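Local atomic coordinates of ParB domain protein nuclease (Sulfolobus solfataricus, PDB entry 5K5D), a protein that probably acts in archaeal DNA segregation as a pNOB8-like ParB partition protein, perhaps with nuclease activity. Residues 37-40 with 41-45; 57-60 with 61-65; 186-189 with 190-193. The protein carries 4 engineered substitutions. One frame throughout, in Å; residues are numbered along the deposited sequence.

Interaction 1: residues 37-40 with 41-45; sequences DLEK and SLREK
Glu39 with Arg43 and Lys40 with Glu44 form two i to i+4 ion pairs along helix 37-45, a surface helix of the ParB-like N-terminal region. Both are long. In the first, Arg43 NH2 stands 3.4 Å from Glu39 OE2, which lies in the guanidinium plane at its edge; the carboxylate is turned 84° out of that plane, so the two groups do not pair in parallel. The side chains run alongside each other, and a bend in the arginine (chi3 -43°) brings its flat end back along the helix, where Glu39 O lies over one guanidinium face. Glu39 OE1 has a further weak, long ion pair with Arg35.

The second pair is equally weak, with Lys40 NZ 3.4 Å from Glu44 OE1. The bent lysine chain lies alongside the glutamate, and its methylene CD, 3.1 Å from that same OE1, comes nearer the oxygen than NZ does, so the flank of the chain meets the carboxylate and the ammonium only loosely.

The backbone bonds are uneven. Glu44 N donates to Lys40 O over 2.8 Å at an N-H...O angle of 178°, as in a regular alpha helix, whereas the bond from Arg43 N to Glu39 O is weak, and so is that from Ser41 N to Asp37 O. The bonds to Asp37 O and Glu39 O are thus looser than the one to Lys40 O.

Apolar contacts occupy another flank of the helix. Leu38 and Leu42 meet helix 63-71, the former on Arg65 and Ile68, the latter on Met69.

Two side chains also fold back on the helix's own carbonyls. The CD1 methyl of Leu42 is set 3.3 Å from Leu38 O, and Ser41 OG reaches back one turn, to 2.9 Å from Asp37 O.

Interaction 2: residues 57-60 with 61-65; sequences YVLI and DGYTR
Leu59 and Tyr63 face each other across a tight passage from strand 59-61 into helix 63-71. Ile60 and Asp61 both face Ile52 of strand 51-53, forming a classic beta bulge, and Gly62 follows as the helix N-cap. Its phi of 122° and psi of 34° would jam a CB against the preceding carbonyl oxygen, and Arg65 NH2 would crowd it too.

The Tyr63 side chain reaches back over the turn, meeting Leu59 from the opposite direction. Leu59 CD1 sits 3.3 Å from the ring centroid and only 3° off the normal, a well-centred CH-pi contact, while Ile60 O lies at the ring's edge, 3.7 Å from Tyr63 CE1. At the ring's far end, Tyr63 OH donates to Leu59 O over 2.5 Å, so short that the exact length is doubtful, and the hydroxyl is bonded to Asp22 N as well.

Across the turn, Arg65 of the helix's first turn reaches back, its NH2 3.0 Å from Asp61 OD2 in a salt bridge, while the companion OD1 takes a bond from Asn101.

The backbone N-H groups of Gly62, Tyr63 and Arg65 all bond to a citrate, probably from the crystallisation liquor. A helix start binding an anion in this way is consistent with the phosphate-binding GxxR element of ParB relatives, although here only citrate is seen.

Interaction 3: residues 186-189 with 190-193; sequences ALSE and SDKR
The carboxylate of Asp191 has Ser188 OG over one face, 3.4 Å from CG, whereas the CD2 methyl of Leu187 comes from near the plane, on the OD1 side, 4.0 Å from OD1. The leucine and aspartate side chains cross at about a right angle. OD1 finds its charge partner in Lys109 of helix 109-128, the helix on which Leu187 also packs.

Ser188 is the N-cap of helix 189-201. With its OG between the backbone N and the carbonyl carbon (chi1 68°), the hydroxyl accepts from Asp191 N over 3.1 Å at an N-H...O angle of 153°. The first regular helical bonds follow, from Lys192 N to Ser188 O (3.0 Å) and from Arg193 N to Glu189 O (3.2 Å). An alanine here would remove the accepting hydroxyl and is likely to leave Asp191 N without its capping partner, letting the first turn fray.

The Lys192 chain runs back past Ser188 O, and its last bend (chi4 67°) carries NZ to 2.9 Å from Leu187 O; a second bond, from NZ to Ser188 O, is 3.4 Å long, and both are weak. The main partner of NZ is Asp181, in a salt bridge, with Asn184 OD1 as a further acceptor.

One ammonium thus gathers carbonyls of the incoming loop and an acid just beyond helix 170-180, which probably fixes the path by which the chain enters helix 189-201.

How the interactions relate
Interactions 1, 2 and 3 follow one another along the chain. The first two belong to the ParB-like N-terminal region, with centres about 17 Å apart, and they touch: Leu42 CD1 comes to 3.7 Å from Arg65 O and Leu38 CG to 4.0 Å from Arg65 CG. Helix 37-45 thus packs on the first turn of helix 63-71, where citrate is bound, and probably backs that anion-binding helix start. Interaction 3 opens helix 189-201 in a separate helical part, its centre about 28 Å from that of interaction 2, on the opposite side of the chain's centre. It touches neither, the nearest atoms being about 14 Å from interaction 2 and about 18 Å from interaction 1.

Interaction 1: residues 37-40 with 41-45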
ATOM      1  N   ASP B  37      -5.938 -20.544  -3.801  1.00 63.07           N
ATOM      2  CA  ASP B  37      -4.640 -20.982  -3.310  1.00 71.11           C
ATOM      3  C   ASP B  37      -4.716 -21.426  -1.847  1.00 67.73           C
ATOM      4  O   ASP B  37      -4.513 -22.604  -1.543  1.00 65.68           O
ATOM      5  CB  ASP B  37      -3.592 -19.878  -3.488  1.00 84.69           C
ATOM      6  CG  ASP B  37      -3.508 -19.379  -4.923  1.00 92.95           C
ATOM      7  OD1 ASP B  37      -4.570 -19.103  -5.526  1.00 91.72           O
ATOM      8  OD2 ASP B  37      -2.380 -19.265  -5.449  1.00 95.06           O
ATOM      9  N   LEU B  38      -5.015 -20.497  -0.943  1.00 64.46           N
ATOM     10  CA  LEU B  38      -5.129 -20.860   0.470  1.00 70.48           C
ATOM     11  C   LEU B  38      -6.494 -21.461   0.802  1.00 72.24           C
ATOM     12  O   LEU B  38      -6.893 -21.532   1.964  1.00 75.59           O
ATOM     13  CB  LEU B  38      -4.785 -19.693   1.409  1.00 68.90           C
ATOM     14  CG  LEU B  38      -5.326 -18.271   1.220  1.00 60.57           C
ATOM     15  CD1 LEU B  38      -4.327 -17.392   0.475  1.00 54.98           C
ATOM     16  CD2 LEU B  38      -6.684 -18.263   0.543  1.00 61.93           C
ATOM     17  N   GLU B  39      -7.198 -21.902  -0.235  1.00 71.07           N
ATOM     18  CA  GLU B  39      -8.471 -22.588  -0.071  1.00 67.36           C
ATOM     19  C   GLU B  39      -8.229 -24.093  -0.045  1.00 61.24           C
ATOM     20  O   GLU B  39      -8.875 -24.824   0.705  1.00 61.43           O
ATOM     21  CB  GLU B  39      -9.415 -22.224  -1.217  1.00 70.32           C
ATOM     22  CG  GLU B  39     -10.887 -22.400  -0.908  1.00 72.20           C
ATOM     23  CD  GLU B  39     -11.776 -21.828  -1.999  1.00 75.61           C
ATOM     24  OE1 GLU B  39     -12.478 -20.828  -1.731  1.00 69.24           O
ATOM     25  OE2 GLU B  39     -11.769 -22.375  -3.125  1.00 82.43           O
ATOM     26  N   LYS B  40      -7.286 -24.548  -0.865  1.00 56.26           N
ATOM     27  CA  LYS B  40      -6.931 -25.961  -0.900  1.00 66.25           C
ATOM     28  C   LYS B  40      -5.948 -26.285   0.214  1.00 71.13           C
ATOM     29  O   LYS B  40      -5.955 -27.389   0.755  1.00 74.03           O
ATOM     30  CB  LYS B  40      -6.334 -26.346  -2.255  1.00 70.78           C
ATOM     31  CG  LYS B  40      -4.931 -25.831  -2.485  1.00 72.27           C
ATOM     32  CD  LYS B  40      -3.997 -26.961  -2.887  1.00 72.55           C
ATOM     33  CE  LYS B  40      -4.416 -27.586  -4.206  1.00 71.69           C
ATOM     34  NZ  LYS B  40      -3.442 -28.614  -4.662  1.00 66.68           N
ATOM     35  N   SER B  41      -5.098 -25.316   0.546  1.00 71.26           N
ATOM     36  CA  SER B  41      -4.168 -25.455   1.659  1.00 69.81           C
ATOM     37  C   SER B  41      -4.937 -25.856   2.907  1.00 63.02           C
ATOM     38  O   SER B  41      -4.587 -26.825   3.581  1.00 65.22           O
ATOM     39  CB  SER B  41      -3.434 -24.135   1.911  1.00 77.20           C
ATOM     40  OG  SER B  41      -2.924 -23.593   0.705  1.00 83.09           O
ATOM     41  N   LEU B  42      -5.995 -25.107   3.203  1.00 60.79           N
ATOM     42  CA  LEU B  42      -6.836 -25.379   4.363  1.00 66.55           C
ATOM     43  C   LEU B  42      -7.692 -26.626   4.152  1.00 76.63           C
ATOM     44  O   LEU B  42      -8.076 -27.296   5.111  1.00 83.45           O
ATOM     45  CB  LEU B  42      -7.725 -24.170   4.675  1.00 63.07           C
ATOM     46  CG  LEU B  42      -7.000 -22.895   5.117  1.00 57.25           C
ATOM     47  CD1 LEU B  42      -7.938 -21.693   5.090  1.00 54.90           C
ATOM     48  CD2 LEU B  42      -6.393 -23.077   6.497  1.00 53.23           C
ATOM     49  N   ARG B  43      -7.985 -26.929   2.893  1.00 79.72           N
ATOM     50  CA  ARG B  43      -8.790 -28.094   2.545  1.00 85.47           C
ATOM     51  C   ARG B  43      -8.033 -29.382   2.855  1.00 90.51           C
ATOM     52  O   ARG B  43      -8.512 -30.238   3.601  1.00 87.54           O
ATOM     53  CB  ARG B  43      -9.142 -28.047   1.057  1.00 86.24           C
ATOM     54  CG  ARG B  43     -10.376 -28.838   0.662  1.00 85.48           C
ATOM     55  CD  ARG B  43     -10.531 -28.870  -0.855  1.00 86.68           C
ATOM     56  NE  ARG B  43     -10.261 -27.568  -1.462  1.00 82.17           N
ATOM     57  CZ  ARG B  43     -11.181 -26.633  -1.676  1.00 76.24           C
ATOM     58  NH1 ARG B  43     -12.445 -26.849  -1.335  1.00 74.00           N
ATOM     59  NH2 ARG B  43     -10.838 -25.481  -2.233  1.00 75.51           N
ATOM     60  N   GLU B  44      -6.842 -29.503   2.277  1.00 93.78           N
ATOM     61  CA  GLU B  44      -6.020 -30.699   2.413  1.00 92.14           C
ATOM     62  C   GLU B  44      -5.426 -30.862   3.807  1.00 91.21           C
ATOM     63  O   GLU B  44      -5.741 -31.814   4.523  1.00 89.41           O
ATOM     64  CB  GLU B  44      -4.879 -30.676   1.393  1.00 90.03           C
ATOM     65  CG  GLU B  44      -5.324 -30.681  -0.057  1.00 86.62           C
ATOM     66  CD  GLU B  44      -4.151 -30.780  -1.016  1.00 81.69           C
ATOM     67  OE1 GLU B  44      -3.621 -29.725  -1.426  1.00 81.99           O
ATOM     68  OE2 GLU B  44      -3.756 -31.914  -1.357  1.00 76.98           O
ATOM     69  N   LYS B  45      -4.555 -29.930   4.181  1.00 91.55           N
ATOM     70  CA  LYS B  45      -3.759 -30.066   5.396  1.00 88.89           C
ATOM     71  C   LYS B  45      -4.195 -29.131   6.516  1.00 87.34           C
ATOM     72  O   LYS B  45      -3.434 -28.875   7.450  1.00 87.48           O
ATOM     73  CB  LYS B  45      -2.279 -29.851   5.078  1.00 83.56           C
ATOM     74  CG  LYS B  45      -2.038 -28.898   3.923  1.00 80.59           C
ATOM     75  CD  LYS B  45      -0.571 -28.867   3.537  1.00 80.98           C
ATOM     76  CE  LYS B  45      -0.355 -28.049   2.279  1.00 80.63           C
ATOM     77  NZ  LYS B  45      -0.930 -26.684   2.419  1.00 81.87           N
TER

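Interaction 2: residues 57-60 with 61-65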
ATOM      1  N   TYR B  57      -8.904 -10.228  20.580  1.00 36.57           N
ATOM      2  CA  TYR B  57      -9.326 -11.166  19.546  1.00 36.00           C
ATOM      3  C   TYR B  57      -9.911 -10.452  18.334  1.00 38.97           C
ATOM      4  O   TYR B  57     -10.762 -10.990  17.626  1.00 37.18           O
ATOM      5  CB  TYR B  57     -10.295 -12.201  20.128  1.00 38.23           C
ATOM      6  CG  TYR B  57      -9.670 -12.989  21.258  1.00 44.30           C
ATOM      7  CD1 TYR B  57      -9.847 -12.606  22.582  1.00 46.50           C
ATOM      8  CD2 TYR B  57      -8.871 -14.096  20.997  1.00 41.76           C
ATOM      9  CE1 TYR B  57      -9.262 -13.313  23.614  1.00 47.53           C
ATOM     10  CE2 TYR B  57      -8.282 -14.808  22.021  1.00 44.84           C
ATOM     11  CZ  TYR B  57      -8.478 -14.413  23.327  1.00 48.47           C
ATOM     12  OH  TYR B  57      -7.888 -15.121  24.347  1.00 43.15           O
ATOM     13  N   VAL B  58      -9.446  -9.229  18.109  1.00 38.85           N
ATOM     14  CA  VAL B  58      -9.728  -8.519  16.875  1.00 36.26           C
ATOM     15  C   VAL B  58      -8.782  -9.046  15.801  1.00 40.52           C
ATOM     16  O   VAL B  58      -7.559  -8.998  15.958  1.00 43.32           O
ATOM     17  CB  VAL B  58      -9.536  -6.993  17.035  1.00 34.29           C
ATOM     18  CG1 VAL B  58      -9.654  -6.293  15.691  1.00 38.10           C
ATOM     19  CG2 VAL B  58     -10.539  -6.429  18.022  1.00 23.06           C
ATOM     20  N   LEU B  59      -9.359  -9.566  14.723  1.00 40.56           N
ATOM     21  CA  LEU B  59      -8.592 -10.106  13.612  1.00 37.25           C
ATOM     22  C   LEU B  59      -7.775  -8.996  12.956  1.00 36.29           C
ATOM     23  O   LEU B  59      -8.307  -7.949  12.583  1.00 29.38           O
ATOM     24  CB  LEU B  59      -9.540 -10.722  12.583  1.00 38.42           C
ATOM     25  CG  LEU B  59      -9.160 -12.054  11.933  1.00 37.62           C
ATOM     26  CD1 LEU B  59      -9.460 -12.017  10.442  1.00 41.72           C
ATOM     27  CD2 LEU B  59      -7.703 -12.397  12.179  1.00 32.48           C
ATOM     28  N   ILE B  60      -6.476  -9.226  12.814  1.00 31.02           N
ATOM     29  CA  ILE B  60      -5.604  -8.241  12.193  1.00 35.91           C
ATOM     30  C   ILE B  60      -5.270  -8.678  10.782  1.00 31.88           C
ATOM     31  O   ILE B  60      -5.391  -7.908   9.830  1.00 34.56           O
ATOM     32  CB  ILE B  60      -4.303  -8.059  12.998  1.00 34.48           C
ATOM     33  CG1 ILE B  60      -4.608  -7.396  14.340  1.00 31.60           C
ATOM     34  CG2 ILE B  60      -3.292  -7.234  12.212  1.00 35.50           C
ATOM     35  CD1 ILE B  60      -3.385  -7.212  15.208  1.00 39.56           C
ATOM     36  N   ASP B  61      -4.858  -9.933  10.665  1.00 28.90           N
ATOM     37  CA  ASP B  61      -4.490 -10.516   9.389  1.00 39.18           C
ATOM     38  C   ASP B  61      -5.087 -11.913   9.237  1.00 41.12           C
ATOM     39  O   ASP B  61      -4.972 -12.745  10.136  1.00 37.14           O
ATOM     40  CB  ASP B  61      -2.974 -10.616   9.279  1.00 37.97           C
ATOM     41  CG  ASP B  61      -2.527 -11.043   7.910  1.00 45.65           C
ATOM     42  OD1 ASP B  61      -2.944 -10.391   6.931  1.00 51.78           O
ATOM     43  OD2 ASP B  61      -1.769 -12.031   7.809  1.00 48.67           O
ATOM     44  N   GLY B  62      -5.721 -12.167   8.098  1.00 45.17           N
ATOM     45  CA  GLY B  62      -6.214 -13.497   7.790  1.00 50.74           C
ATOM     46  C   GLY B  62      -7.703 -13.543   7.521  1.00 49.73           C
ATOM     47  O   GLY B  62      -8.365 -14.528   7.847  1.00 52.91           O
ATOM     48  N   TYR B  63      -8.231 -12.486   6.914  1.00 37.20           N
ATOM     49  CA  TYR B  63      -9.671 -12.373   6.708  1.00 34.80           C
ATOM     50  C   TYR B  63     -10.221 -13.354   5.676  1.00 36.93           C
ATOM     51  O   TYR B  63     -11.279 -13.945   5.872  1.00 38.64           O
ATOM     52  CB  TYR B  63     -10.059 -10.931   6.372  1.00 30.10           C
ATOM     53  CG  TYR B  63     -10.100 -10.054   7.601  1.00 35.76           C
ATOM     54  CD1 TYR B  63      -8.952  -9.434   8.081  1.00 30.87           C
ATOM     55  CD2 TYR B  63     -11.283  -9.874   8.301  1.00 33.66           C
ATOM     56  CE1 TYR B  63      -8.986  -8.649   9.217  1.00 30.14           C
ATOM     57  CE2 TYR B  63     -11.329  -9.090   9.432  1.00 35.30           C
ATOM     58  CZ  TYR B  63     -10.179  -8.480   9.889  1.00 37.45           C
ATOM     59  OH  TYR B  63     -10.232  -7.697  11.019  1.00 35.80           O
ATOM     60  N   THR B  64      -9.504 -13.531   4.578  1.00 37.65           N
ATOM     61  CA  THR B  64      -9.924 -14.511   3.591  1.00 43.87           C
ATOM     62  C   THR B  64      -9.852 -15.916   4.196  1.00 43.30           C
ATOM     63  O   THR B  64     -10.839 -16.652   4.187  1.00 51.19           O
ATOM     64  CB  THR B  64      -9.091 -14.409   2.300  1.00 47.81           C
ATOM     65  OG1 THR B  64      -9.312 -13.125   1.698  1.00 48.91           O
ATOM     66  CG2 THR B  64      -9.488 -15.495   1.314  1.00 46.35           C
ATOM     67  N   ARG B  65      -8.691 -16.268   4.740  1.00 36.93           N
ATOM     68  CA  ARG B  65      -8.504 -17.556   5.398  1.00 32.92           C
ATOM     69  C   ARG B  65      -9.604 -17.869   6.410  1.00 35.77           C
ATOM     70  O   ARG B  65     -10.129 -18.979   6.439  1.00 39.93           O
ATOM     71  CB  ARG B  65      -7.135 -17.620   6.074  1.00 38.04           C
ATOM     72  CG  ARG B  65      -5.971 -17.659   5.103  1.00 40.39           C
ATOM     73  CD  ARG B  65      -4.640 -17.612   5.831  1.00 39.68           C
ATOM     74  NE  ARG B  65      -4.357 -16.286   6.366  1.00 38.97           N
ATOM     75  CZ  ARG B  65      -3.262 -15.972   7.050  1.00 49.34           C
ATOM     76  NH1 ARG B  65      -2.340 -16.897   7.291  1.00 47.13           N
ATOM     77  NH2 ARG B  65      -3.085 -14.735   7.496  1.00 61.57           N
TER

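Interaction 3: residues 186-189 with 190-193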
ATOM      1  N   ALA B 186      10.816  -5.994   0.188  1.00 56.81           N
ATOM      2  CA  ALA B 186       9.552  -5.651  -0.451  1.00 53.53           C
ATOM      3  C   ALA B 186       9.770  -4.782  -1.688  1.00 57.88           C
ATOM      4  O   ALA B 186       9.127  -4.974  -2.720  1.00 54.89           O
ATOM      5  CB  ALA B 186       8.645  -4.945   0.535  1.00 49.22           C
ATOM      6  N   LEU B 187      10.680  -3.821  -1.568  1.00 62.02           N
ATOM      7  CA  LEU B 187      11.020  -2.935  -2.671  1.00 63.37           C
ATOM      8  C   LEU B 187      12.497  -2.592  -2.636  1.00 63.43           C
ATOM      9  O   LEU B 187      13.218  -3.007  -1.731  1.00 67.61           O
ATOM     10  CB  LEU B 187      10.197  -1.650  -2.606  1.00 66.25           C
ATOM     11  CG  LEU B 187       8.699  -1.764  -2.876  1.00 64.88           C
ATOM     12  CD1 LEU B 187       8.039  -0.409  -2.698  1.00 63.83           C
ATOM     13  CD2 LEU B 187       8.447  -2.310  -4.273  1.00 66.10           C
ATOM     14  N   SER B 188      12.942  -1.824  -3.623  1.00 61.45           N
ATOM     15  CA  SER B 188      14.338  -1.431  -3.707  1.00 61.67           C
ATOM     16  C   SER B 188      14.521  -0.021  -3.172  1.00 65.81           C
ATOM     17  O   SER B 188      13.548   0.681  -2.901  1.00 65.17           O
ATOM     18  CB  SER B 188      14.831  -1.505  -5.152  1.00 63.99           C
ATOM     19  OG  SER B 188      14.206  -0.521  -5.959  1.00 60.84           O
ATOM     20  N   GLU B 189      15.775   0.387  -3.022  1.00 74.13           N
ATOM     21  CA  GLU B 189      16.088   1.717  -2.528  1.00 79.53           C
ATOM     22  C   GLU B 189      15.454   2.773  -3.433  1.00 80.12           C
ATOM     23  O   GLU B 189      14.742   3.659  -2.961  1.00 83.58           O
ATOM     24  CB  GLU B 189      17.604   1.911  -2.461  1.00 87.10           C
ATOM     25  CG  GLU B 189      18.065   3.023  -1.523  1.00 96.18           C
ATOM     26  CD  GLU B 189      18.108   2.589  -0.068  1.00101.14           C
ATOM     27  OE1 GLU B 189      18.236   3.470   0.809  1.00104.10           O
ATOM     28  OE2 GLU B 189      18.022   1.371   0.200  1.00 99.88           O
ATOM     29  N   SER B 190      15.705   2.662  -4.736  1.00 75.60           N
ATOM     30  CA  SER B 190      15.232   3.647  -5.711  1.00 70.06           C
ATOM     31  C   SER B 190      13.717   3.608  -5.886  1.00 60.85           C
ATOM     32  O   SER B 190      13.085   4.637  -6.123  1.00 57.38           O
ATOM     33  CB  SER B 190      15.916   3.434  -7.062  1.00 75.61           C
ATOM     34  OG  SER B 190      15.544   2.189  -7.627  1.00 79.58           O
ATOM     35  N   ASP B 191      13.142   2.413  -5.779  1.00 54.22           N
ATOM     36  CA  ASP B 191      11.693   2.252  -5.819  1.00 54.36           C
ATOM     37  C   ASP B 191      11.003   2.980  -4.660  1.00 50.03           C
ATOM     38  O   ASP B 191       9.935   3.560  -4.838  1.00 47.74           O
ATOM     39  CB  ASP B 191      11.311   0.770  -5.818  1.00 61.08           C
ATOM     40  CG  ASP B 191      11.144   0.209  -7.220  1.00 67.10           C
ATOM     41  OD1 ASP B 191      10.532  -0.872  -7.358  1.00 68.52           O
ATOM     42  OD2 ASP B 191      11.614   0.853  -8.185  1.00 65.43           O
ATOM     43  N   LYS B 192      11.608   2.944  -3.477  1.00 44.43           N
ATOM     44  CA  LYS B 192      11.043   3.640  -2.325  1.00 48.28           C
ATOM     45  C   LYS B 192      11.159   5.145  -2.502  1.00 48.69           C
ATOM     46  O   LYS B 192      10.318   5.906  -2.022  1.00 48.59           O
ATOM     47  CB  LYS B 192      11.744   3.233  -1.029  1.00 46.73           C
ATOM     48  CG  LYS B 192      11.502   1.801  -0.596  1.00 45.40           C
ATOM     49  CD  LYS B 192      12.189   1.520   0.726  1.00 45.13           C
ATOM     50  CE  LYS B 192      12.132   0.053   1.073  1.00 44.59           C
ATOM     51  NZ  LYS B 192      12.950  -0.754   0.128  1.00 49.49           N
ATOM     52  N   ARG B 193      12.208   5.574  -3.191  1.00 46.75           N
ATOM     53  CA  ARG B 193      12.452   6.994  -3.371  1.00 55.45           C
ATOM     54  C   ARG B 193      11.571   7.530  -4.488  1.00 56.65           C
ATOM     55  O   ARG B 193      11.018   8.625  -4.384  1.00 57.23           O
ATOM     56  CB  ARG B 193      13.928   7.249  -3.670  1.00 65.16           C
ATOM     57  CG  ARG B 193      14.292   8.716  -3.680  1.00 76.66           C
ATOM     58  CD  ARG B 193      15.782   8.916  -3.858  1.00 84.02           C
ATOM     59  NE  ARG B 193      16.097  10.319  -4.098  1.00 87.13           N
ATOM     60  CZ  ARG B 193      16.099  10.882  -5.301  1.00 87.84           C
ATOM     61  NH1 ARG B 193      15.808  10.156  -6.373  1.00 86.40           N
ATOM     62  NH2 ARG B 193      16.392  12.168  -5.431  1.00 88.26           N
TER